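Local coordinates for protein trans-isoprenyl diphosphate synthase (Caulobacter crescentus, PDB 3OYR) that probably makes octaprenyl diphosphate, the precursor of the isoprenoid quinone side chain, by adding isopentenyl units to farnesyl diphosphate, at residues Ser214-Asp219 / Ala322-Asn327. Sequence-based numbering, arbitrary orientation.
Sequences SEALRD and AMFPAN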
loop_
_atom_site.group_PDB
_atom_site.type_symbol
_atom_site.label_atom_id
_atom_site.label_comp_id
_atom_site.label_asym_id
_atom_site.label_seq_id
_atom_site.Cartn_x
_atom_site.Cartn_y
_atom_site.Cartn_z
ATOM N N SER B 214 -16.894 15.186 -15.103
ATOM C CA SER B 214 -16.016 14.499 -14.146
ATOM C C SER B 214 -15.748 15.345 -12.909
ATOM O O SER B 214 -15.696 14.824 -11.794
ATOM C CB SER B 214 -14.720 13.991 -14.803
ATOM O OG SER B 214 -14.051 15.011 -15.538
ATOM N N GLU B 215 -15.648 16.659 -13.111
ATOM C CA GLU B 215 -15.468 17.603 -12.015
ATOM C C GLU B 215 -16.707 17.641 -11.133
ATOM O O GLU B 215 -16.585 17.634 -9.908
ATOM C CB GLU B 215 -15.094 19.020 -12.505
ATOM C CG GLU B 215 -13.611 19.227 -12.923
ATOM C CD GLU B 215 -12.561 18.785 -11.873
ATOM O OE1 GLU B 215 -12.747 18.979 -10.648
ATOM O OE2 GLU B 215 -11.514 18.251 -12.291
ATOM N N ALA B 216 -17.883 17.617 -11.754
ATOM C CA ALA B 216 -19.152 17.581 -11.015
ATOM C C ALA B 216 -19.281 16.328 -10.147
ATOM O O ALA B 216 -19.675 16.391 -8.982
ATOM C CB ALA B 216 -20.324 17.684 -11.963
ATOM N N LEU B 217 -18.917 15.193 -10.728
ATOM C CA LEU B 217 -18.998 13.919 -10.051
ATOM C C LEU B 217 -17.968 13.788 -8.950
ATOM O O LEU B 217 -18.273 13.275 -7.865
ATOM C CB LEU B 217 -18.918 12.773 -11.072
ATOM C CG LEU B 217 -20.328 12.468 -11.577
ATOM C CD1 LEU B 217 -20.291 11.739 -12.933
ATOM C CD2 LEU B 217 -21.125 11.669 -10.518
ATOM N N ARG B 218 -16.757 14.267 -9.227
ATOM C CA ARG B 218 -15.739 14.437 -8.209
ATOM C C ARG B 218 -16.246 15.247 -7.017
ATOM O O ARG B 218 -16.099 14.825 -5.865
ATOM C CB ARG B 218 -14.489 15.098 -8.774
ATOM C CG ARG B 218 -13.435 15.246 -7.724
ATOM C CD ARG B 218 -12.150 15.901 -8.172
ATOM N NE ARG B 218 -11.293 15.984 -6.997
ATOM C CZ ARG B 218 -10.636 14.958 -6.449
ATOM N NH1 ARG B 218 -10.666 13.726 -6.972
ATOM N NH2 ARG B 218 -9.926 15.179 -5.368
ATOM N N ASP B 219 -16.850 16.393 -7.312
ATOM C CA ASP B 219 -17.475 17.281 -6.314
ATOM C C ASP B 219 -18.516 16.532 -5.474
ATOM O O ASP B 219 -18.589 16.721 -4.264
ATOM C CB ASP B 219 -18.138 18.456 -7.067
ATOM C CG ASP B 219 -18.514 19.645 -6.173
ATOM O OD1 ASP B 219 -18.046 19.743 -5.011
ATOM O OD2 ASP B 219 -19.300 20.504 -6.667
ATOM N N ALA B 322 -26.409 18.850 -10.059
ATOM C CA ALA B 322 -27.386 19.709 -10.735
ATOM C C ALA B 322 -27.362 19.687 -12.256
ATOM O O ALA B 322 -28.425 19.769 -12.874
ATOM C CB ALA B 322 -27.238 21.153 -10.256
ATOM N N MET B 323 -26.167 19.604 -12.854
ATOM C CA MET B 323 -26.020 19.613 -14.320
ATOM C C MET B 323 -26.508 18.317 -14.981
ATOM O O MET B 323 -26.687 18.258 -16.199
ATOM C CB MET B 323 -24.556 19.891 -14.736
ATOM C CG MET B 323 -23.591 18.673 -14.647
ATOM S SD MET B 323 -21.951 18.880 -15.404
ATOM C CE MET B 323 -22.372 18.913 -17.157
ATOM N N PHE B 324 -26.710 17.267 -14.188
ATOM C CA PHE B 324 -27.121 15.992 -14.763
ATOM C C PHE B 324 -28.638 15.929 -14.929
ATOM O O PHE B 324 -29.350 16.587 -14.181
ATOM C CB PHE B 324 -26.578 14.825 -13.936
ATOM C CG PHE B 324 -25.085 14.684 -14.028
ATOM C CD1 PHE B 324 -24.264 15.175 -13.010
ATOM C CD2 PHE B 324 -24.497 14.071 -15.138
ATOM C CE1 PHE B 324 -22.883 15.060 -13.099
ATOM C CE2 PHE B 324 -23.118 13.951 -15.231
ATOM C CZ PHE B 324 -22.307 14.451 -14.212
ATOM N N PRO B 325 -29.126 15.167 -15.930
ATOM C CA PRO B 325 -30.563 14.888 -16.045
ATOM C C PRO B 325 -31.103 14.238 -14.781
ATOM O O PRO B 325 -30.402 13.432 -14.150
ATOM C CB PRO B 325 -30.642 13.874 -17.190
ATOM C CG PRO B 325 -29.412 14.098 -18.001
ATOM C CD PRO B 325 -28.357 14.581 -17.049
ATOM N N ALA B 326 -32.334 14.587 -14.414
ATOM C CA ALA B 326 -32.963 14.019 -13.239
ATOM C C ALA B 326 -33.481 12.614 -13.565
ATOM O O ALA B 326 -34.685 12.412 -13.723
ATOM C CB ALA B 326 -34.094 14.930 -12.735
ATOM N N ASN B 327 -32.558 11.653 -13.672
ATOM C CA ASN B 327 -32.904 10.257 -13.948
ATOM C C ASN B 327 -32.774 9.385 -12.696
ATOM O O ASN B 327 -32.582 9.904 -11.600
ATOM C CB ASN B 327 -32.072 9.717 -15.118
ATOM C CG ASN B 327 -30.565 9.790 -14.874
ATOM O OD1 ASN B 327 -30.074 9.718 -13.742
ATOM N ND2 ASN B 327 -29.828 9.909 -15.952
#
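The phenyl ring of Phe324 carries Met323 CG over one face, 3.9 Å above the ring plane and displaced toward the rim, while Ala216 CB and Leu217 CD1 reach it obliquely from helix 211-238. In this mostly helical isoprenoid synthase fold, the loop between the last two helices, 302-320 and 328-342, is packed on a long helix of the bundle: one aromatic side chain from the loop lies against the helix flank. Leu217 meets the far end of the ring, CD1 coming to 3.6 Å from Phe324 CZ, and the two side chains cross at about a right angle. Ala216 CB approaches the neighbouring ring atom, Phe324 CE1, at 3.8 Å. With CG anti to the carbonyl carbon (chi1 -69°), Phe324 directs its ring at the helix, and Leu79 of helix 68-79 also packs on it. Cutting the ring back to an alanine would probably strip Leu217 of its loop partner, leave Ala216 only the Met323 sulfur, and open a gap between the loop and helices 211-238 and 68-79. No hydrogen bond joins the two segments, so the grip is purely apolar and lies away from the diphosphate and calcium sites. Further along the loop, Asn327 OD1 caps helix 328-342 by accepting from Arg330 N. In Met323, CG sits between the backbone N and the carbonyl carbon (chi1 79°), and an extended chi2 then brings SD to 4.0 Å from Ala216 CB.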